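Local coordinates for protein transcriptional regulator (Methanobacterium thermoautotrophicum, PDB 3BPV) that probably binds DNA and represses transcription as a dimeric winged-helix regulator of the MarR family, at residues P2-G5 and L6-I10; L35-I38 and H39-G43; V89-R92 and G93-I96; D114-E117 and D118-K121. One frame throughout, in Å; residues are numbered along the deposited sequence.

Contact 1 of 4, residues P2-G5 and L6-I10; sequences PLKG and LLSII
Two torsions lay Lys4 along its helix: CG is anti to the backbone N (chi1 -177°), and the chain bends at chi2 (-92°) before running out straight to NZ. Ser8 meets it one turn on, its OG turned beside its own N (chi1 -73°). The hydroxyl oxygen touches the lysine methylene chain, Ser8 OG lying 3.2 Å from Lys4 CE. It also lies 3.0 Å from Lys4 O, although this bond is not settled, because its proton has another acceptor within reach. The same carbonyl takes the amide of the next turn, Ser8 N to Lys4 O at 2.9 Å. Neighbouring rungs are Leu7 N to Leu3 O at 3.0 Å and Ile9 N to Gly5 O, also 3.0 Å. Pro2 is the N-cap, and its carbonyl opens the helical series by accepting from Leu6 N at 3.3 Å. On another side of the turn Leu3 CG and Leu7 CD1 make a loose apolar contact at 4.3 Å. This is the first part of helix 3-21, which in MarR proteins contributes to the dimer interface. Lys4 NZ forms a salt bridge with Asp29 of the second subunit, and Leu3 N bonds to Glu108 there. Leu6 packs on Arg124 of that subunit, Leu7 and Ile10 on its Cys127, and Ile10 also touches Trp107 and Leu111 on helix 97-111 of its own chain.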
ATOM      1  N   PRO A   2      -0.015   9.941  11.671  1.00 23.42           N
ATOM      2  CA  PRO A   2      -0.957   8.879  12.045  1.00 21.41           C
ATOM      3  C   PRO A   2      -0.240   7.535  11.927  1.00 19.79           C
ATOM      4  O   PRO A   2       0.726   7.409  11.175  1.00 19.77           O
ATOM      5  CB  PRO A   2      -2.074   9.023  11.010  1.00 21.17           C
ATOM      6  CG  PRO A   2      -2.001  10.483  10.626  1.00 21.83           C
ATOM      7  CD  PRO A   2      -0.519  10.701  10.517  1.00 22.71           C
ATOM      8  N   LEU A   3      -0.710   6.535  12.662  1.00 17.58           N
ATOM      9  CA  LEU A   3      -0.088   5.217  12.609  1.00 15.98           C
ATOM     10  C   LEU A   3       0.054   4.742  11.172  1.00 15.99           C
ATOM     11  O   LEU A   3       1.100   4.221  10.776  1.00 16.23           O
ATOM     12  CB  LEU A   3      -0.916   4.194  13.388  1.00 16.21           C
ATOM     13  CG  LEU A   3      -0.377   2.756  13.307  1.00 19.04           C
ATOM     14  CD1 LEU A   3       0.956   2.666  14.043  1.00 22.04           C
ATOM     15  CD2 LEU A   3      -1.382   1.793  13.908  1.00 21.04           C
ATOM     16  N   LYS A   4      -0.997   4.919  10.384  1.00 15.47           N
ATOM     17  CA  LYS A   4      -0.948   4.468   9.004  1.00 16.25           C
ATOM     18  C   LYS A   4       0.199   5.126   8.246  1.00 17.62           C
ATOM     19  O   LYS A   4       0.805   4.502   7.378  1.00 16.60           O
ATOM     20  CB  LYS A   4      -2.293   4.727   8.315  1.00 18.24           C
ATOM     21  CG  LYS A   4      -2.385   4.221   6.882  1.00 17.62           C
ATOM     22  CD  LYS A   4      -1.988   5.295   5.900  1.00 19.21           C
ATOM     23  CE  LYS A   4      -2.076   4.780   4.478  1.00 20.71           C
ATOM     24  NZ  LYS A   4      -1.760   5.849   3.494  1.00 21.12           N
ATOM     25  N   GLY A   5       0.507   6.371   8.593  1.00 16.65           N
ATOM     26  CA  GLY A   5       1.591   7.075   7.929  1.00 16.37           C
ATOM     27  C   GLY A   5       2.928   6.417   8.214  1.00 16.38           C
ATOM     28  O   GLY A   5       3.778   6.309   7.330  1.00 17.37           O
ATOM     29  N   LEU A   6       3.126   5.985   9.453  1.00 15.21           N
ATOM     30  CA  LEU A   6       4.367   5.313   9.816  1.00 15.07           C
ATOM     31  C   LEU A   6       4.474   3.989   9.072  1.00 15.14           C
ATOM     32  O   LEU A   6       5.538   3.657   8.538  1.00 16.61           O
ATOM     33  CB  LEU A   6       4.427   5.054  11.323  1.00 14.52           C
ATOM     34  CG  LEU A   6       4.552   6.296  12.198  1.00 17.17           C
ATOM     35  CD1 LEU A   6       4.495   5.858  13.652  1.00 17.23           C
ATOM     36  CD2 LEU A   6       5.856   7.040  11.894  1.00 17.95           C
ATOM     37  N   LEU A   7       3.377   3.233   9.037  1.00 15.44           N
ATOM     38  CA  LEU A   7       3.365   1.944   8.355  1.00 15.57           C
ATOM     39  C   LEU A   7       3.637   2.135   6.869  1.00 17.53           C
ATOM     40  O   LEU A   7       4.307   1.311   6.234  1.00 16.91           O
ATOM     41  CB  LEU A   7       2.019   1.236   8.557  1.00 15.89           C
ATOM     42  CG  LEU A   7       1.653   0.887  10.008  1.00 16.82           C
ATOM     43  CD1 LEU A   7       0.348   0.094  10.018  1.00 20.46           C
ATOM     44  CD2 LEU A   7       2.773   0.091  10.662  1.00 18.99           C
ATOM     45  N   SER A   8       3.134   3.228   6.313  1.00 16.62           N
ATOM     46  CA  SER A   8       3.335   3.514   4.901  1.00 17.72           C
ATOM     47  C   SER A   8       4.787   3.868   4.590  1.00 16.36           C
ATOM     48  O   SER A   8       5.295   3.540   3.516  1.00 17.01           O
ATOM     49  CB  SER A   8       2.398   4.637   4.464  1.00 17.64           C
ATOM     50  OG  SER A   8       1.067   4.150   4.399  1.00 21.83           O
ATOM     51  N   ILE A   9       5.460   4.538   5.517  1.00 16.45           N
ATOM     52  CA  ILE A   9       6.861   4.874   5.296  1.00 15.24           C
ATOM     53  C   ILE A   9       7.628   3.556   5.242  1.00 15.60           C
ATOM     54  O   ILE A   9       8.480   3.357   4.379  1.00 15.56           O
ATOM     55  CB  ILE A   9       7.412   5.756   6.434  1.00 15.57           C
ATOM     56  CG1 ILE A   9       6.774   7.147   6.354  1.00 16.77           C
ATOM     57  CG2 ILE A   9       8.928   5.838   6.352  1.00 15.45           C
ATOM     58  CD1 ILE A   9       7.044   8.015   7.564  1.00 19.32           C
ATOM     59  N   ILE A  10       7.312   2.652   6.163  1.00 15.53           N
ATOM     60  CA  ILE A  10       7.964   1.350   6.200  1.00 15.03           C
ATOM     61  C   ILE A  10       7.692   0.589   4.899  1.00 15.82           C
ATOM     62  O   ILE A  10       8.611   0.055   4.280  1.00 17.81           O
ATOM     63  CB  ILE A  10       7.457   0.529   7.410  1.00 14.28           C
ATOM     64  CG1 ILE A  10       7.883   1.222   8.712  1.00 14.40           C
ATOM     65  CG2 ILE A  10       7.989  -0.907   7.342  1.00 15.75           C
ATOM     66  CD1 ILE A  10       7.240   0.664   9.963  1.00 15.06           C
TER

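Contact 2 of 4, residues L35-I38 and H39-G43; sequences LLRI and HREPG
Glu41 OE2 is gripped by both terminal nitrogens of Arg37, NH1 at 2.6 Å and NH2 at 2.7 Å. The oxygen sits in the guanidinium plane, facing its end, but the reverse is not true: both donors reach OE2 from one face of the carboxylate, and the two planes are 41° apart. A bend at chi2 (72°) turns the arginine tail along the side of the glutamate, so that both point the same way. Arg40 joins the network from over one face of the Arg37 guanidinium, NH1 to NH1 at 3.3 Å, with the planes 85° apart. Its own link to the carboxylate, Arg40 NH1 to Glu41 OE2, is long at 3.8 Å. Beneath the charges, helix 29-40 ends: His39 N bonds to Leu35 O at 2.9 Å and Arg40 N to Leu36 O at 3.1 Å, and Glu41 N bonds to Ile38 O at 3.0 Å, three residues back, coming from above the carbonyl plane. Pro42 N, beside that carbonyl, has no hydrogen to give. Arg37 also makes a cation-pi contact with Phe52, linking helix 29-40 to helix 46-53 within the winged-helix domain. The carboxylate would offset the charge of two close guanidinium groups, which in turn should favour its ionised form.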
ATOM      1  N   LEU A  35       1.033 -12.213  -6.946  1.00 14.97           N
ATOM      2  CA  LEU A  35       1.611 -13.521  -7.199  1.00 14.98           C
ATOM      3  C   LEU A  35       1.520 -14.415  -5.965  1.00 15.50           C
ATOM      4  O   LEU A  35       1.106 -15.572  -6.061  1.00 16.86           O
ATOM      5  CB  LEU A  35       3.072 -13.374  -7.629  1.00 15.47           C
ATOM      6  CG  LEU A  35       3.754 -14.651  -8.120  1.00 17.47           C
ATOM      7  CD1 LEU A  35       3.049 -15.170  -9.355  1.00 20.57           C
ATOM      8  CD2 LEU A  35       5.209 -14.351  -8.443  1.00 19.51           C
ATOM      9  N   LEU A  36       1.891 -13.890  -4.801  1.00 15.39           N
ATOM     10  CA  LEU A  36       1.842 -14.696  -3.585  1.00 15.38           C
ATOM     11  C   LEU A  36       0.417 -15.065  -3.216  1.00 16.02           C
ATOM     12  O   LEU A  36       0.165 -16.168  -2.723  1.00 17.27           O
ATOM     13  CB  LEU A  36       2.515 -13.967  -2.419  1.00 15.22           C
ATOM     14  CG  LEU A  36       4.024 -13.734  -2.580  1.00 17.88           C
ATOM     15  CD1 LEU A  36       4.562 -12.987  -1.369  1.00 18.62           C
ATOM     16  CD2 LEU A  36       4.734 -15.080  -2.744  1.00 19.24           C
ATOM     17  N   ARG A  37      -0.523 -14.156  -3.453  1.00 15.51           N
ATOM     18  CA  ARG A  37      -1.918 -14.439  -3.134  1.00 17.18           C
ATOM     19  C   ARG A  37      -2.487 -15.531  -4.037  1.00 17.65           C
ATOM     20  O   ARG A  37      -3.245 -16.385  -3.577  1.00 19.06           O
ATOM     21  CB  ARG A  37      -2.761 -13.170  -3.262  1.00 18.72           C
ATOM     22  CG  ARG A  37      -4.188 -13.325  -2.769  1.00 21.79           C
ATOM     23  CD  ARG A  37      -4.256 -13.410  -1.254  1.00 25.29           C
ATOM     24  NE  ARG A  37      -5.626 -13.621  -0.795  1.00 26.04           N
ATOM     25  CZ  ARG A  37      -6.305 -14.748  -0.975  1.00 25.94           C
ATOM     26  NH1 ARG A  37      -5.741 -15.772  -1.601  1.00 24.17           N
ATOM     27  NH2 ARG A  37      -7.548 -14.853  -0.530  1.00 27.46           N
ATOM     28  N   ILE A  38      -2.133 -15.509  -5.318  1.00 16.35           N
ATOM     29  CA  ILE A  38      -2.621 -16.520  -6.249  1.00 17.28           C
ATOM     30  C   ILE A  38      -1.949 -17.849  -5.926  1.00 18.47           C
ATOM     31  O   ILE A  38      -2.566 -18.916  -6.029  1.00 19.21           O
ATOM     32  CB  ILE A  38      -2.305 -16.131  -7.706  1.00 16.56           C
ATOM     33  CG1 ILE A  38      -3.005 -14.815  -8.048  1.00 17.80           C
ATOM     34  CG2 ILE A  38      -2.771 -17.231  -8.657  1.00 18.75           C
ATOM     35  CD1 ILE A  38      -2.519 -14.186  -9.330  1.00 18.15           C
ATOM     36  N   HIS A  39      -0.680 -17.770  -5.539  1.00 18.73           N
ATOM     37  CA  HIS A  39       0.119 -18.934  -5.180  1.00 18.30           C
ATOM     38  C   HIS A  39      -0.524 -19.717  -4.038  1.00 20.32           C
ATOM     39  O   HIS A  39      -0.555 -20.954  -4.056  1.00 20.96           O
ATOM     40  CB  HIS A  39       1.530 -18.471  -4.778  1.00 17.78           C
ATOM     41  CG  HIS A  39       2.370 -19.537  -4.140  1.00 21.07           C
ATOM     42  ND1 HIS A  39       2.720 -20.701  -4.790  1.00 21.44           N
ATOM     43  CD2 HIS A  39       2.952 -19.597  -2.918  1.00 21.04           C
ATOM     44  CE1 HIS A  39       3.483 -21.432  -3.996  1.00 20.82           C
ATOM     45  NE2 HIS A  39       3.639 -20.785  -2.855  1.00 22.95           N
ATOM     46  N   ARG A  40      -1.047 -19.003  -3.048  1.00 19.35           N
ATOM     47  CA  ARG A  40      -1.665 -19.664  -1.910  1.00 20.12           C
ATOM     48  C   ARG A  40      -3.118 -20.047  -2.169  1.00 21.18           C
ATOM     49  O   ARG A  40      -3.713 -20.790  -1.385  1.00 23.54           O
ATOM     50  CB  ARG A  40      -1.568 -18.778  -0.662  1.00 24.29           C
ATOM     51  CG  ARG A  40      -2.356 -17.483  -0.728  1.00 26.88           C
ATOM     52  CD  ARG A  40      -2.260 -16.737   0.594  1.00 32.00           C
ATOM     53  NE  ARG A  40      -2.707 -17.567   1.710  1.00 35.46           N
ATOM     54  CZ  ARG A  40      -3.947 -18.026   1.852  1.00 37.44           C
ATOM     55  NH1 ARG A  40      -4.872 -17.735   0.947  1.00 38.59           N
ATOM     56  NH2 ARG A  40      -4.257 -18.784   2.895  1.00 38.23           N
ATOM     57  N   GLU A  41      -3.688 -19.558  -3.268  1.00 18.41           N
ATOM     58  CA  GLU A  41      -5.073 -19.879  -3.593  1.00 18.48           C
ATOM     59  C   GLU A  41      -5.249 -20.102  -5.097  1.00 18.42           C
ATOM     60  O   GLU A  41      -5.882 -19.304  -5.796  1.00 19.93           O
ATOM     61  CB  GLU A  41      -5.991 -18.757  -3.089  1.00 18.98           C
ATOM     62  CG  GLU A  41      -7.479 -19.042  -3.201  1.00 23.57           C
ATOM     63  CD  GLU A  41      -8.319 -18.063  -2.391  1.00 20.95           C
ATOM     64  OE1 GLU A  41      -9.534 -17.961  -2.652  1.00 26.69           O
ATOM     65  OE2 GLU A  41      -7.765 -17.408  -1.486  1.00 26.83           O
ATOM     66  N   PRO A  42      -4.682 -21.208  -5.617  1.00 17.71           N
ATOM     67  CA  PRO A  42      -4.775 -21.538  -7.041  1.00 17.97           C
ATOM     68  C   PRO A  42      -6.218 -21.589  -7.533  1.00 17.28           C
ATOM     69  O   PRO A  42      -7.074 -22.227  -6.917  1.00 18.17           O
ATOM     70  CB  PRO A  42      -4.070 -22.898  -7.128  1.00 20.08           C
ATOM     71  CG  PRO A  42      -4.283 -23.485  -5.773  1.00 22.03           C
ATOM     72  CD  PRO A  42      -4.038 -22.301  -4.868  1.00 20.86           C
ATOM     73  N   GLY A  43      -6.483 -20.898  -8.638  1.00 17.34           N
ATOM     74  CA  GLY A  43      -7.822 -20.877  -9.198  1.00 16.85           C
ATOM     75  C   GLY A  43      -8.681 -19.713  -8.744  1.00 17.36           C
ATOM     76  O   GLY A  43      -9.827 -19.582  -9.169  1.00 18.43           O
TER

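Contact 3 of 4, residues V89-R92 and G93-I96; sequences VTRR and GEEI
Thr90 OG1 accepts from Gly93 N at 3.0 Å, the side-chain cap of a short helix, and Thr90 O takes Glu94 N at the same distance. The hydroxyl reaches the amide because chi1 (61°) sets OG1 between the threonine's backbone N and carbonyl carbon. Val89 CG1 packs on the main chain of Gly93, 3.5 Å from its C, on the side where a glycine has nothing to project, and then meets Glu94 CG at 3.7 Å. Two bends, at chi2 and chi3, fold Arg91 round to the acid of the next turn. Arg91 NH1 forms a salt bridge with Glu94 OE1 at 3.0 Å, the guanidinium and carboxylate planes 43° apart. Glu95 crosses the aliphatic part of Arg91 at a slant, its OE2 3.5 Å from Arg91 CG and its carboxylate at 87° to the guanidinium. Further along, Arg92 NH1 touches Ile96 CG2 at 3.4 Å, the methyl lying at the edge of the guanidinium near its plane. Helix 91-95 is the turn by which the chain leaves the wing of the winged-helix domain: strand 84-89, the second of the hairpin, ends at Val89, and helix 97-111 follows. The cap itself is held from behind, since Thr90 OG1 also bonds to Gly71 O and the Thr90 backbone pairs with Phe72. Arg92 and Ile96 both lean on the Phe72 side chain. Val89 faces helix 29-40 through Leu35, Ile38 and His39, and Ile96 reaches Leu27 and Leu35.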
ATOM      1  N   VAL A  89      -0.742 -19.604 -10.784  1.00 18.89           N
ATOM      2  CA  VAL A  89       0.669 -19.317 -10.972  1.00 19.86           C
ATOM      3  C   VAL A  89       1.249 -20.388 -11.887  1.00 21.44           C
ATOM      4  O   VAL A  89       0.934 -21.569 -11.750  1.00 24.20           O
ATOM      5  CB  VAL A  89       1.427 -19.333  -9.638  1.00 20.68           C
ATOM      6  CG1 VAL A  89       2.885 -18.985  -9.871  1.00 22.14           C
ATOM      7  CG2 VAL A  89       0.794 -18.347  -8.678  1.00 20.46           C
ATOM      8  N   THR A  90       2.074 -19.966 -12.834  1.00 21.24           N
ATOM      9  CA  THR A  90       2.699 -20.894 -13.764  1.00 22.99           C
ATOM     10  C   THR A  90       3.871 -21.560 -13.057  1.00 23.00           C
ATOM     11  O   THR A  90       4.214 -21.200 -11.932  1.00 22.95           O
ATOM     12  CB  THR A  90       3.251 -20.166 -14.986  1.00 21.77           C
ATOM     13  OG1 THR A  90       4.245 -19.230 -14.551  1.00 20.15           O
ATOM     14  CG2 THR A  90       2.139 -19.435 -15.731  1.00 22.62           C
ATOM     15  N   ARG A  91       4.487 -22.533 -13.720  1.00 24.86           N
ATOM     16  CA  ARG A  91       5.635 -23.218 -13.142  1.00 26.34           C
ATOM     17  C   ARG A  91       6.739 -22.189 -12.938  1.00 24.93           C
ATOM     18  O   ARG A  91       7.427 -22.189 -11.917  1.00 25.34           O
ATOM     19  CB  ARG A  91       6.122 -24.319 -14.083  1.00 29.62           C
ATOM     20  CG  ARG A  91       7.358 -25.045 -13.586  1.00 34.38           C
ATOM     21  CD  ARG A  91       7.090 -25.849 -12.319  1.00 37.49           C
ATOM     22  NE  ARG A  91       6.215 -26.996 -12.560  1.00 40.88           N
ATOM     23  CZ  ARG A  91       4.887 -26.936 -12.611  1.00 42.33           C
ATOM     24  NH1 ARG A  91       4.259 -25.783 -12.433  1.00 42.89           N
ATOM     25  NH2 ARG A  91       4.183 -28.036 -12.846  1.00 42.59           N
ATOM     26  N   ARG A  92       6.890 -21.308 -13.922  1.00 23.83           N
ATOM     27  CA  ARG A  92       7.892 -20.251 -13.883  1.00 23.38           C
ATOM     28  C   ARG A  92       7.652 -19.369 -12.660  1.00 21.54           C
ATOM     29  O   ARG A  92       8.590 -18.991 -11.960  1.00 21.53           O
ATOM     30  CB  ARG A  92       7.799 -19.416 -15.162  1.00 24.51           C
ATOM     31  CG  ARG A  92       8.823 -18.298 -15.297  1.00 28.32           C
ATOM     32  CD  ARG A  92      10.228 -18.841 -15.520  1.00 33.09           C
ATOM     33  NE  ARG A  92      11.145 -17.813 -16.011  1.00 37.11           N
ATOM     34  CZ  ARG A  92      11.531 -16.747 -15.317  1.00 37.81           C
ATOM     35  NH1 ARG A  92      11.085 -16.553 -14.086  1.00 39.91           N
ATOM     36  NH2 ARG A  92      12.363 -15.868 -15.860  1.00 39.80           N
ATOM     37  N   GLY A  93       6.386 -19.046 -12.408  1.00 21.65           N
ATOM     38  CA  GLY A  93       6.047 -18.219 -11.263  1.00 21.52           C
ATOM     39  C   GLY A  93       6.343 -18.884  -9.931  1.00 21.79           C
ATOM     40  O   GLY A  93       6.842 -18.245  -9.008  1.00 21.41           O
ATOM     41  N   GLU A  94       6.035 -20.172  -9.820  1.00 23.30           N
ATOM     42  CA  GLU A  94       6.282 -20.899  -8.580  1.00 24.31           C
ATOM     43  C   GLU A  94       7.776 -21.023  -8.302  1.00 23.61           C
ATOM     44  O   GLU A  94       8.202 -21.077  -7.150  1.00 24.54           O
ATOM     45  CB  GLU A  94       5.671 -22.302  -8.656  1.00 26.70           C
ATOM     46  CG  GLU A  94       4.198 -22.326  -9.004  1.00 32.28           C
ATOM     47  CD  GLU A  94       3.623 -23.726  -8.979  1.00 35.47           C
ATOM     48  OE1 GLU A  94       4.132 -24.596  -9.719  1.00 38.62           O
ATOM     49  OE2 GLU A  94       2.662 -23.960  -8.215  1.00 37.50           O
ATOM     50  N   GLU A  95       8.576 -21.046  -9.359  1.00 22.93           N
ATOM     51  CA  GLU A  95      10.013 -21.194  -9.196  1.00 23.24           C
ATOM     52  C   GLU A  95      10.747 -19.944  -8.728  1.00 22.59           C
ATOM     53  O   GLU A  95      11.879 -20.037  -8.252  1.00 24.07           O
ATOM     54  CB  GLU A  95      10.607 -21.740 -10.493  1.00 22.50           C
ATOM     55  CG  GLU A  95      10.027 -23.112 -10.823  1.00 24.29           C
ATOM     56  CD  GLU A  95      10.348 -23.592 -12.215  1.00 24.77           C
ATOM     57  OE1 GLU A  95      10.278 -22.784 -13.161  1.00 25.10           O
ATOM     58  OE2 GLU A  95      10.652 -24.794 -12.370  1.00 28.09           O
ATOM     59  N   ILE A  96      10.108 -18.783  -8.841  1.00 22.06           N
ATOM     60  CA  ILE A  96      10.742 -17.543  -8.393  1.00 22.42           C
ATOM     61  C   ILE A  96      10.304 -17.159  -6.985  1.00 22.22           C
ATOM     62  O   ILE A  96      10.791 -16.176  -6.432  1.00 22.72           O
ATOM     63  CB  ILE A  96      10.441 -16.345  -9.331  1.00 23.71           C
ATOM     64  CG1 ILE A  96       8.938 -16.060  -9.366  1.00 22.91           C
ATOM     65  CG2 ILE A  96      10.992 -16.617 -10.720  1.00 25.34           C
ATOM     66  CD1 ILE A  96       8.574 -14.777 -10.097  1.00 26.67           C
TER

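Contact 4 of 4, residues D114-E117 and D118-K121; sequences DFTE and DERK
Thr116 and Glu119 exchange bonds across the first turn of helix 117-136. Thr116 holds OG1 between its backbone N and carbonyl carbon (chi1 64°), where the oxygen accepts from Glu119 N at 3.2 Å. Glu119 answers with CG beside its own N (chi1 -69°) and a chain extended beyond it, which carries OE1 back to Thr116 N at 3.0 Å. That bond is nearly straight and meets OE1 on the anti side, a little out of the carboxylate plane. The reciprocal pair is a capping box, with Thr116 as N-cap, and it closes the start of the long C-terminal helix, which in MarR proteins builds much of the dimer interface. The other carboxylate oxygen, Glu119 OE2, makes a salt bridge with Arg129 of the second subunit, so one side chain serves both cap and dimer. Phe115, just before the cap, has a chi1 of -93°, well off a staggered value. Its chain crosses Glu119 at about a right angle, with CD2 3.6 Å from Glu119 CB and the ring edge toward Arg120 N. Phe112 meets this ring edge-to-face, and Arg129 of the second subunit makes a cation-pi contact with it. Glu117 bends at chi2 beside an Arg120 stretched from CG to NE. Their charged ends lie alongside, Glu117 OE2 and Arg120 NH1 forming a weak bond at 3.2 Å within a salt bridge.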
ATOM      1  N   ASP A 114      18.835  -2.333  13.999  1.00 18.25           N
ATOM      2  CA  ASP A 114      19.022  -1.713  15.306  1.00 19.97           C
ATOM      3  C   ASP A 114      18.045  -2.216  16.368  1.00 20.16           C
ATOM      4  O   ASP A 114      17.860  -1.584  17.406  1.00 24.25           O
ATOM      5  CB  ASP A 114      18.912  -0.195  15.176  1.00 20.01           C
ATOM      6  CG  ASP A 114      20.050   0.405  14.374  1.00 22.19           C
ATOM      7  OD1 ASP A 114      19.945   1.586  13.990  1.00 23.19           O
ATOM      8  OD2 ASP A 114      21.054  -0.302  14.134  1.00 25.00           O
ATOM      9  N   PHE A 115      17.425  -3.356  16.102  1.00 18.18           N
ATOM     10  CA  PHE A 115      16.479  -3.954  17.040  1.00 17.10           C
ATOM     11  C   PHE A 115      17.106  -5.174  17.695  1.00 17.84           C
ATOM     12  O   PHE A 115      17.816  -5.934  17.031  1.00 19.22           O
ATOM     13  CB  PHE A 115      15.224  -4.435  16.307  1.00 16.54           C
ATOM     14  CG  PHE A 115      14.109  -3.431  16.253  1.00 16.67           C
ATOM     15  CD1 PHE A 115      14.328  -2.149  15.772  1.00 18.46           C
ATOM     16  CD2 PHE A 115      12.827  -3.789  16.663  1.00 18.12           C
ATOM     17  CE1 PHE A 115      13.284  -1.228  15.698  1.00 18.69           C
ATOM     18  CE2 PHE A 115      11.773  -2.871  16.592  1.00 18.33           C
ATOM     19  CZ  PHE A 115      12.003  -1.594  16.110  1.00 18.11           C
ATOM     20  N   THR A 116      16.859  -5.372  18.984  1.00 15.75           N
ATOM     21  CA  THR A 116      17.374  -6.578  19.612  1.00 16.87           C
ATOM     22  C   THR A 116      16.410  -7.650  19.125  1.00 16.33           C
ATOM     23  O   THR A 116      15.314  -7.341  18.653  1.00 16.77           O
ATOM     24  CB  THR A 116      17.296  -6.532  21.138  1.00 17.04           C
ATOM     25  OG1 THR A 116      15.922  -6.466  21.539  1.00 18.28           O
ATOM     26  CG2 THR A 116      18.044  -5.330  21.671  1.00 19.57           C
ATOM     27  N   GLU A 117      16.800  -8.910  19.236  1.00 16.41           N
ATOM     28  CA  GLU A 117      15.932  -9.979  18.781  1.00 16.77           C
ATOM     29  C   GLU A 117      14.614  -9.992  19.558  1.00 17.70           C
ATOM     30  O   GLU A 117      13.556 -10.278  18.989  1.00 17.58           O
ATOM     31  CB  GLU A 117      16.650 -11.324  18.908  1.00 18.23           C
ATOM     32  CG  GLU A 117      16.022 -12.431  18.083  1.00 20.28           C
ATOM     33  CD  GLU A 117      15.968 -12.091  16.601  1.00 21.34           C
ATOM     34  OE1 GLU A 117      17.025 -11.770  16.015  1.00 22.29           O
ATOM     35  OE2 GLU A 117      14.868 -12.145  16.016  1.00 23.17           O
ATOM     36  N   ASP A 118      14.665  -9.676  20.851  1.00 17.39           N
ATOM     37  CA  ASP A 118      13.445  -9.657  21.658  1.00 18.04           C
ATOM     38  C   ASP A 118      12.477  -8.587  21.162  1.00 16.52           C
ATOM     39  O   ASP A 118      11.263  -8.793  21.175  1.00 16.30           O
ATOM     40  CB  ASP A 118      13.757  -9.406  23.139  1.00 21.42           C
ATOM     41  CG  ASP A 118      14.439 -10.586  23.801  1.00 28.28           C
ATOM     42  OD1 ASP A 118      13.944 -11.721  23.653  1.00 31.25           O
ATOM     43  OD2 ASP A 118      15.463 -10.377  24.482  1.00 33.17           O
ATOM     44  N   GLU A 119      13.009  -7.443  20.737  1.00 15.63           N
ATOM     45  CA  GLU A 119      12.166  -6.367  20.227  1.00 15.38           C
ATOM     46  C   GLU A 119      11.540  -6.793  18.903  1.00 15.70           C
ATOM     47  O   GLU A 119      10.369  -6.532  18.655  1.00 14.47           O
ATOM     48  CB  GLU A 119      12.977  -5.085  20.014  1.00 15.62           C
ATOM     49  CG  GLU A 119      13.465  -4.407  21.288  1.00 16.82           C
ATOM     50  CD  GLU A 119      14.256  -3.147  20.996  1.00 16.25           C
ATOM     51  OE1 GLU A 119      15.170  -3.200  20.144  1.00 17.47           O
ATOM     52  OE2 GLU A 119      13.964  -2.105  21.619  1.00 18.42           O
ATOM     53  N   ARG A 120      12.318  -7.450  18.051  1.00 15.65           N
ATOM     54  CA  ARG A 120      11.798  -7.899  16.764  1.00 13.97           C
ATOM     55  C   ARG A 120      10.674  -8.911  16.975  1.00 15.89           C
ATOM     56  O   ARG A 120       9.655  -8.880  16.282  1.00 15.85           O
ATOM     57  CB  ARG A 120      12.918  -8.531  15.924  1.00 16.25           C
ATOM     58  CG  ARG A 120      12.432  -9.165  14.618  1.00 20.92           C
ATOM     59  CD  ARG A 120      13.486 -10.098  14.045  1.00 28.09           C
ATOM     60  NE  ARG A 120      12.998 -10.839  12.885  1.00 33.42           N
ATOM     61  CZ  ARG A 120      13.652 -11.852  12.325  1.00 35.40           C
ATOM     62  NH1 ARG A 120      14.817 -12.242  12.820  1.00 35.35           N
ATOM     63  NH2 ARG A 120      13.140 -12.477  11.273  1.00 37.43           N
ATOM     64  N   LYS A 121      10.866  -9.813  17.932  1.00 15.29           N
ATOM     65  CA  LYS A 121       9.865 -10.826  18.241  1.00 17.20           C
ATOM     66  C   LYS A 121       8.589 -10.178  18.785  1.00 15.74           C
ATOM     67  O   LYS A 121       7.476 -10.574  18.435  1.00 15.24           O
ATOM     68  CB  LYS A 121      10.431 -11.808  19.268  1.00 19.32           C
ATOM     69  CG  LYS A 121       9.535 -12.996  19.575  1.00 25.30           C
ATOM     70  CD  LYS A 121      10.217 -13.958  20.541  1.00 28.62           C
ATOM     71  CE  LYS A 121       9.331 -15.150  20.859  1.00 30.07           C
ATOM     72  NZ  LYS A 121      10.018 -16.102  21.771  1.00 31.27           N
TER

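Overall arrangement
The four local contacts fall into two groups. Contacts 2 and 3 belong to the winged-helix DNA-binding region, with centres 11 Å apart, and they touch: Val89 CG2 packs on Ile38 CG2 at 3.7 Å, and Leu35 CD2 on Ile96 CD1 at 3.8 Å, joining the end of the wing and the short helix after it to helix 29-40. Contacts 1 and 4 lie in the dimerisation region, centres 19 Å apart and nearest atoms about 8 Å apart, without touching each other; both reach the second subunit. Contacts 1 and 3, on opposite sides of the chain's centre, are about 32 Å apart between centres, and helix 97-111 runs between the two regions.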